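Local coordinates for laccase (Uncultured bacterium, PDB 4F7K), which probably couples the one-electron oxidation of phenolic and related substrates to the reduction of dioxygen to water, as a bacterial laccase of the multicopper oxidase family, at residues A[138-143]-A[165-170]; A[194-199]-A[224-229]. One frame throughout, in Å; residues are numbered along the deposited sequence.

Contact 1: residues A[138-143]-A[165-170]; sequences DDWRIT and GNFARA
D138, D139 and W140 pair with R169, A168 and F167 as two antiparallel strands near one end of a cupredoxin-like sheet. D138 and R169 form a hydrogen-bonded pair, D138 N to R169 O 3.0 Å and R169 N to D138 O 2.9 Å. The hydrogen bond W140 N to F167 O, two residues on, is more bent, at 144°. Between these lies the non-hydrogen-bonded pair D139-A168, CB to CB 3.7 Å. On the face carrying W140, F167 and R169, the indole turns its benzo edge to the other strand. Its CZ3 lies 3.5 Å from R169 CB, near the ring plane, and its CE3 is 4.1 Å from F167 CD2. F167 reaches this place with CG anti to the backbone N (chi1 -164°), where I142 CD1 also touches it. Replacing W140 by an alanine would probably leave R169 CB and the F167 ring without their shared neighbour and deprive K113 of its cation-pi partner. A water donates to D139 OD2 and accepts a weak bond from F167 N. Strand 167-173 has strand 131-140 along one edge, and A170 is joined by backbone hydrogen bonding to L258 of strand 256-261.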
loop_
_atom_site.group_PDB
_atom_site.type_symbol
_atom_site.label_atom_id
_atom_site.label_comp_id
_atom_site.label_asym_id
_atom_site.label_seq_id
_atom_site.Cartn_x
_atom_site.Cartn_y
_atom_site.Cartn_z
ATOM N N ASP A 138 8.358 -2.761 -6.112
ATOM C CA ASP A 138 7.777 -2.233 -7.357
ATOM C C ASP A 138 8.467 -2.985 -8.497
ATOM O O ASP A 138 9.526 -3.590 -8.318
ATOM C CB ASP A 138 8.056 -0.717 -7.420
ATOM C CG ASP A 138 7.074 0.068 -8.302
ATOM O OD1 ASP A 138 6.194 -0.563 -8.963
ATOM O OD2 ASP A 138 7.223 1.351 -8.307
ATOM N N ASP A 139 7.869 -3.008 -9.672
ATOM C CA ASP A 139 8.667 -3.461 -10.807
ATOM C C ASP A 139 8.712 -2.443 -11.923
ATOM O O ASP A 139 7.996 -1.444 -11.888
ATOM C CB ASP A 139 8.246 -4.837 -11.269
ATOM C CG ASP A 139 7.078 -4.790 -12.136
ATOM O OD1 ASP A 139 6.161 -4.009 -11.777
ATOM O OD2 ASP A 139 7.107 -5.497 -13.166
ATOM N N TRP A 140 9.614 -2.630 -12.876
ATOM C CA TRP A 140 9.858 -1.554 -13.832
ATOM C C TRP A 140 10.277 -2.132 -15.181
ATOM O O TRP A 140 10.939 -3.154 -15.246
ATOM C CB TRP A 140 10.989 -0.598 -13.401
ATOM C CG TRP A 140 10.796 0.284 -12.213
ATOM C CD1 TRP A 140 10.381 1.588 -12.186
ATOM C CD2 TRP A 140 11.119 -0.063 -10.871
ATOM N NE1 TRP A 140 10.374 2.058 -10.873
ATOM C CE2 TRP A 140 10.828 1.049 -10.060
ATOM C CE3 TRP A 140 11.622 -1.223 -10.281
ATOM C CZ2 TRP A 140 11.034 1.038 -8.704
ATOM C CZ3 TRP A 140 11.827 -1.240 -8.953
ATOM C CH2 TRP A 140 11.520 -0.128 -8.154
ATOM N N ARG A 141 9.890 -1.448 -16.237
ATOM C CA ARG A 141 10.397 -1.757 -17.567
ATOM C C ARG A 141 11.249 -0.562 -17.906
ATOM O O ARG A 141 10.744 0.542 -18.112
ATOM C CB ARG A 141 9.239 -1.956 -18.538
ATOM N N ILE A 142 12.556 -0.772 -17.867
ATOM C CA ILE A 142 13.542 0.324 -18.049
ATOM C C ILE A 142 14.415 0.043 -19.269
ATOM O O ILE A 142 14.924 -1.063 -19.396
ATOM C CB ILE A 142 14.496 0.472 -16.823
ATOM C CG1 ILE A 142 13.743 0.415 -15.520
ATOM C CG2 ILE A 142 15.239 1.787 -16.855
ATOM C CD1 ILE A 142 14.642 0.647 -14.260
ATOM N N THR A 143 14.588 1.028 -20.155
ATOM C CA THR A 143 15.425 0.844 -21.358
ATOM C C THR A 143 16.899 0.795 -20.977
ATOM O O THR A 143 17.274 0.974 -19.798
ATOM C CB THR A 143 15.254 1.972 -22.393
ATOM O OG1 THR A 143 15.733 3.213 -21.838
ATOM C CG2 THR A 143 13.791 2.115 -22.841
ATOM N N GLY A 165 7.271 -9.586 -16.843
ATOM C CA GLY A 165 7.840 -8.792 -15.771
ATOM C C GLY A 165 9.297 -9.090 -15.549
ATOM O O GLY A 165 9.674 -10.239 -15.237
ATOM N N ASN A 166 10.111 -8.041 -15.683
ATOM C CA ASN A 166 11.541 -8.236 -15.683
ATOM C C ASN A 166 12.388 -7.637 -14.541
ATOM O O ASN A 166 13.234 -8.338 -13.990
ATOM C CB ASN A 166 12.155 -7.908 -17.054
ATOM C CG ASN A 166 13.381 -8.726 -17.306
ATOM O OD1 ASN A 166 13.812 -9.461 -16.417
ATOM N ND2 ASN A 166 13.946 -8.645 -18.511
ATOM N N PHE A 167 12.224 -6.353 -14.244
ATOM C CA PHE A 167 13.036 -5.744 -13.205
ATOM C C PHE A 167 12.140 -5.347 -12.039
ATOM O O PHE A 167 11.305 -4.479 -12.170
ATOM C CB PHE A 167 13.845 -4.548 -13.743
ATOM C CG PHE A 167 14.956 -4.129 -12.826
ATOM C CD1 PHE A 167 16.101 -4.918 -12.699
ATOM C CD2 PHE A 167 14.837 -2.978 -12.040
ATOM C CE1 PHE A 167 17.119 -4.553 -11.818
ATOM C CE2 PHE A 167 15.839 -2.599 -11.155
ATOM C CZ PHE A 167 16.977 -3.383 -11.030
ATOM N N ALA A 168 12.278 -6.050 -10.925
ATOM C CA ALA A 168 11.461 -5.819 -9.737
ATOM C C ALA A 168 12.450 -5.569 -8.617
ATOM O O ALA A 168 13.491 -6.180 -8.611
ATOM C CB ALA A 168 10.603 -7.032 -9.463
ATOM N N ARG A 169 12.164 -4.614 -7.736
ATOM C CA ARG A 169 13.029 -4.327 -6.609
ATOM C C ARG A 169 12.241 -4.023 -5.376
ATOM O O ARG A 169 11.172 -3.419 -5.462
ATOM C CB ARG A 169 13.901 -3.096 -6.857
ATOM C CG ARG A 169 15.267 -3.399 -7.375
ATOM C CD ARG A 169 16.028 -2.111 -7.521
ATOM N NE ARG A 169 16.744 -1.846 -6.307
ATOM C CZ ARG A 169 17.337 -0.702 -5.998
ATOM N NH1 ARG A 169 17.319 0.348 -6.844
ATOM N NH2 ARG A 169 17.948 -0.620 -4.817
ATOM N N ALA A 170 12.813 -4.422 -4.247
ATOM C CA ALA A 170 12.384 -4.034 -2.924
ATOM C C ALA A 170 13.280 -2.881 -2.460
ATOM O O ALA A 170 14.442 -3.067 -2.225
ATOM C CB ALA A 170 12.531 -5.234 -1.961
HETATM O O HOH W 1 9.175 -5.977 -14.540
#

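Contact 2: residues A[194-199]-A[224-229]; sequences DRIFPV and GLILAP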
loop_
_atom_site.group_PDB
_atom_site.type_symbol
_atom_site.label_atom_id
_atom_site.label_comp_id
_atom_site.label_asym_id
_atom_site.label_seq_id
_atom_site.Cartn_x
_atom_site.Cartn_y
_atom_site.Cartn_z
ATOM N N ASP A 194 0.441 -3.211 -11.092
ATOM C CA ASP A 194 0.011 -4.209 -12.072
ATOM C C ASP A 194 0.563 -5.582 -11.838
ATOM O O ASP A 194 0.331 -6.446 -12.671
ATOM C CB ASP A 194 0.301 -3.762 -13.523
ATOM C CG ASP A 194 -0.600 -2.631 -13.977
ATOM O OD1 ASP A 194 -1.788 -2.890 -14.265
ATOM O OD2 ASP A 194 -0.128 -1.461 -14.047
ATOM N N ARG A 195 1.259 -5.779 -10.725
ATOM C CA ARG A 195 1.975 -7.023 -10.400
ATOM C C ARG A 195 1.620 -7.523 -9.009
ATOM O O ARG A 195 1.596 -6.719 -8.070
ATOM C CB ARG A 195 3.493 -6.789 -10.448
ATOM C CG ARG A 195 4.038 -6.473 -11.865
ATOM C CD ARG A 195 3.747 -7.629 -12.822
ATOM N NE ARG A 195 4.319 -7.415 -14.157
ATOM C CZ ARG A 195 3.905 -8.076 -15.231
ATOM N NH1 ARG A 195 2.950 -8.968 -15.087
ATOM N NH2 ARG A 195 4.427 -7.845 -16.430
ATOM N N ILE A 196 1.381 -8.820 -8.878
ATOM C CA ILE A 196 1.188 -9.438 -7.583
ATOM C C ILE A 196 2.520 -10.086 -7.222
ATOM O O ILE A 196 3.077 -10.839 -8.023
ATOM C CB ILE A 196 0.102 -10.539 -7.625
ATOM C CG1 ILE A 196 -1.262 -9.963 -8.003
ATOM C CG2 ILE A 196 0.001 -11.238 -6.286
ATOM C CD1 ILE A 196 -2.080 -10.960 -8.843
ATOM N N PHE A 197 2.984 -9.834 -6.008
ATOM C CA PHE A 197 4.258 -10.334 -5.538
ATOM C C PHE A 197 4.070 -11.329 -4.382
ATOM O O PHE A 197 3.659 -10.932 -3.273
ATOM C CB PHE A 197 5.110 -9.154 -5.040
ATOM C CG PHE A 197 5.655 -8.275 -6.148
ATOM C CD1 PHE A 197 6.574 -8.782 -7.059
ATOM C CD2 PHE A 197 5.273 -6.941 -6.248
ATOM C CE1 PHE A 197 7.075 -7.987 -8.092
ATOM C CE2 PHE A 197 5.781 -6.107 -7.268
ATOM C CZ PHE A 197 6.692 -6.639 -8.194
ATOM N N PRO A 198 4.374 -12.623 -4.629
ATOM C CA PRO A 198 4.667 -13.465 -3.472
ATOM C C PRO A 198 5.983 -12.990 -2.916
ATOM O O PRO A 198 6.896 -12.655 -3.691
ATOM C CB PRO A 198 4.858 -14.871 -4.055
ATOM C CG PRO A 198 4.821 -14.745 -5.556
ATOM C CD PRO A 198 4.695 -13.269 -5.915
ATOM N N VAL A 199 6.091 -12.902 -1.597
ATOM C CA VAL A 199 7.331 -12.444 -0.998
ATOM C C VAL A 199 7.802 -13.418 0.069
ATOM O O VAL A 199 7.150 -13.565 1.105
ATOM C CB VAL A 199 7.213 -11.054 -0.360
ATOM C CG1 VAL A 199 8.593 -10.591 0.113
ATOM C CG2 VAL A 199 6.604 -10.036 -1.362
ATOM N N GLY A 224 4.620 -18.318 2.531
ATOM C CA GLY A 224 3.524 -18.177 1.581
ATOM C C GLY A 224 2.937 -16.773 1.440
ATOM O O GLY A 224 1.956 -16.606 0.740
ATOM N N LEU A 225 3.531 -15.757 2.081
ATOM C CA LEU A 225 3.014 -14.370 1.978
ATOM C C LEU A 225 2.862 -13.890 0.534
ATOM O O LEU A 225 3.803 -13.986 -0.260
ATOM C CB LEU A 225 3.884 -13.359 2.739
ATOM C CG LEU A 225 3.430 -11.885 2.762
ATOM C CD1 LEU A 225 2.141 -11.664 3.564
ATOM C CD2 LEU A 225 4.566 -11.030 3.347
ATOM N N ILE A 226 1.674 -13.377 0.211
ATOM C CA ILE A 226 1.446 -12.741 -1.078
ATOM C C ILE A 226 0.906 -11.338 -0.896
ATOM O O ILE A 226 -0.011 -11.134 -0.103
ATOM C CB ILE A 226 0.422 -13.522 -1.934
ATOM C CG1 ILE A 226 0.937 -14.925 -2.250
ATOM C CG2 ILE A 226 0.136 -12.764 -3.215
ATOM C CD1 ILE A 226 -0.182 -15.961 -2.474
ATOM N N LEU A 227 1.492 -10.381 -1.612
ATOM C CA LEU A 227 0.974 -9.017 -1.627
ATOM C C LEU A 227 0.460 -8.647 -2.992
ATOM O O LEU A 227 1.223 -8.641 -3.973
ATOM C CB LEU A 227 2.034 -8.006 -1.169
ATOM C CG LEU A 227 2.597 -8.234 0.233
ATOM C CD1 LEU A 227 3.844 -7.385 0.360
ATOM C CD2 LEU A 227 1.562 -7.904 1.335
ATOM N N ALA A 228 -0.848 -8.383 -3.074
ATOM C CA ALA A 228 -1.399 -7.802 -4.289
ATOM C C ALA A 228 -1.086 -6.301 -4.333
ATOM O O ALA A 228 -0.640 -5.732 -3.332
ATOM C CB ALA A 228 -2.904 -8.069 -4.403
ATOM N N PRO A 229 -1.329 -5.648 -5.484
ATOM C CA PRO A 229 -1.040 -4.212 -5.606
ATOM C C PRO A 229 -1.628 -3.409 -4.446
ATOM O O PRO A 229 -2.777 -3.627 -4.125
ATOM C CB PRO A 229 -1.741 -3.811 -6.936
ATOM C CG PRO A 229 -1.748 -5.074 -7.726
ATOM C CD PRO A 229 -1.784 -6.238 -6.757
#
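D194 and R195 approach P229 through their backbones, R195 O lying 3.7 Å from P229 CD and accepting a hydrogen bond from N190 ND2, while the D194 carboxylate is bound instead by G404 N and H401 NE2. I196 divides its branches. CG1, anti to the carbonyl carbon (chi1 -63°), meets P229 CD at 4.0 Å, whereas CG2 presses on I226 CG2 at 3.4 Å, tighter than usual for two carbons. F197 then forms a hydrogen-bonded antiparallel pair with L227: F197 N to L227 O is 2.9 Å, and L227 N to F197 O is 2.8 Å and almost straight at 174°. In the second bond the donor stands 32° off the carbonyl plane. L227 O takes a second donor, N190 ND2. The phenyl ring turns from 224-229 toward I137 and D139 of strand 131-140, which it touches. P198, lacking an N-H, occupies the non-hydrogen-bonded position opposite I226, its CA 3.4 Å from L225 O in a CA-H...O contact. V199 resumes the hydrogen bonding, V199 N to L225 O 2.9 Å, with its CG2 set against L227 CD1. The chemistry is thus divided: backbone bonds fix the register, and aliphatic branches pack in pairs, I196 with I226 and V199 with L227, so proline costs this short pairing no hydrogen bond.

Overall arrangement
The two contacts lie in two sheets of one cupredoxin-like domain that meet through side chains: contact 1 belongs to the six-stranded sheet, contact 2 to the four-stranded one, and their centres lie 14 Å apart. F197 joins them: its ring lies against contact 1, with CZ 3.9 Å from D139 CB and CE1 3.9 Å from A168 CB. A long, weak ion pair, R195 NE to D139 OD2 at 3.5 Å, adds a polar link, though R195 has two conformers. At the start of 194-199, D194 OD1 is hydrogen-bonded to H401 NE2, in the His-Cys-His sequence that usually supplies copper ligands in this family, consistent with contact 2 bordering the copper region.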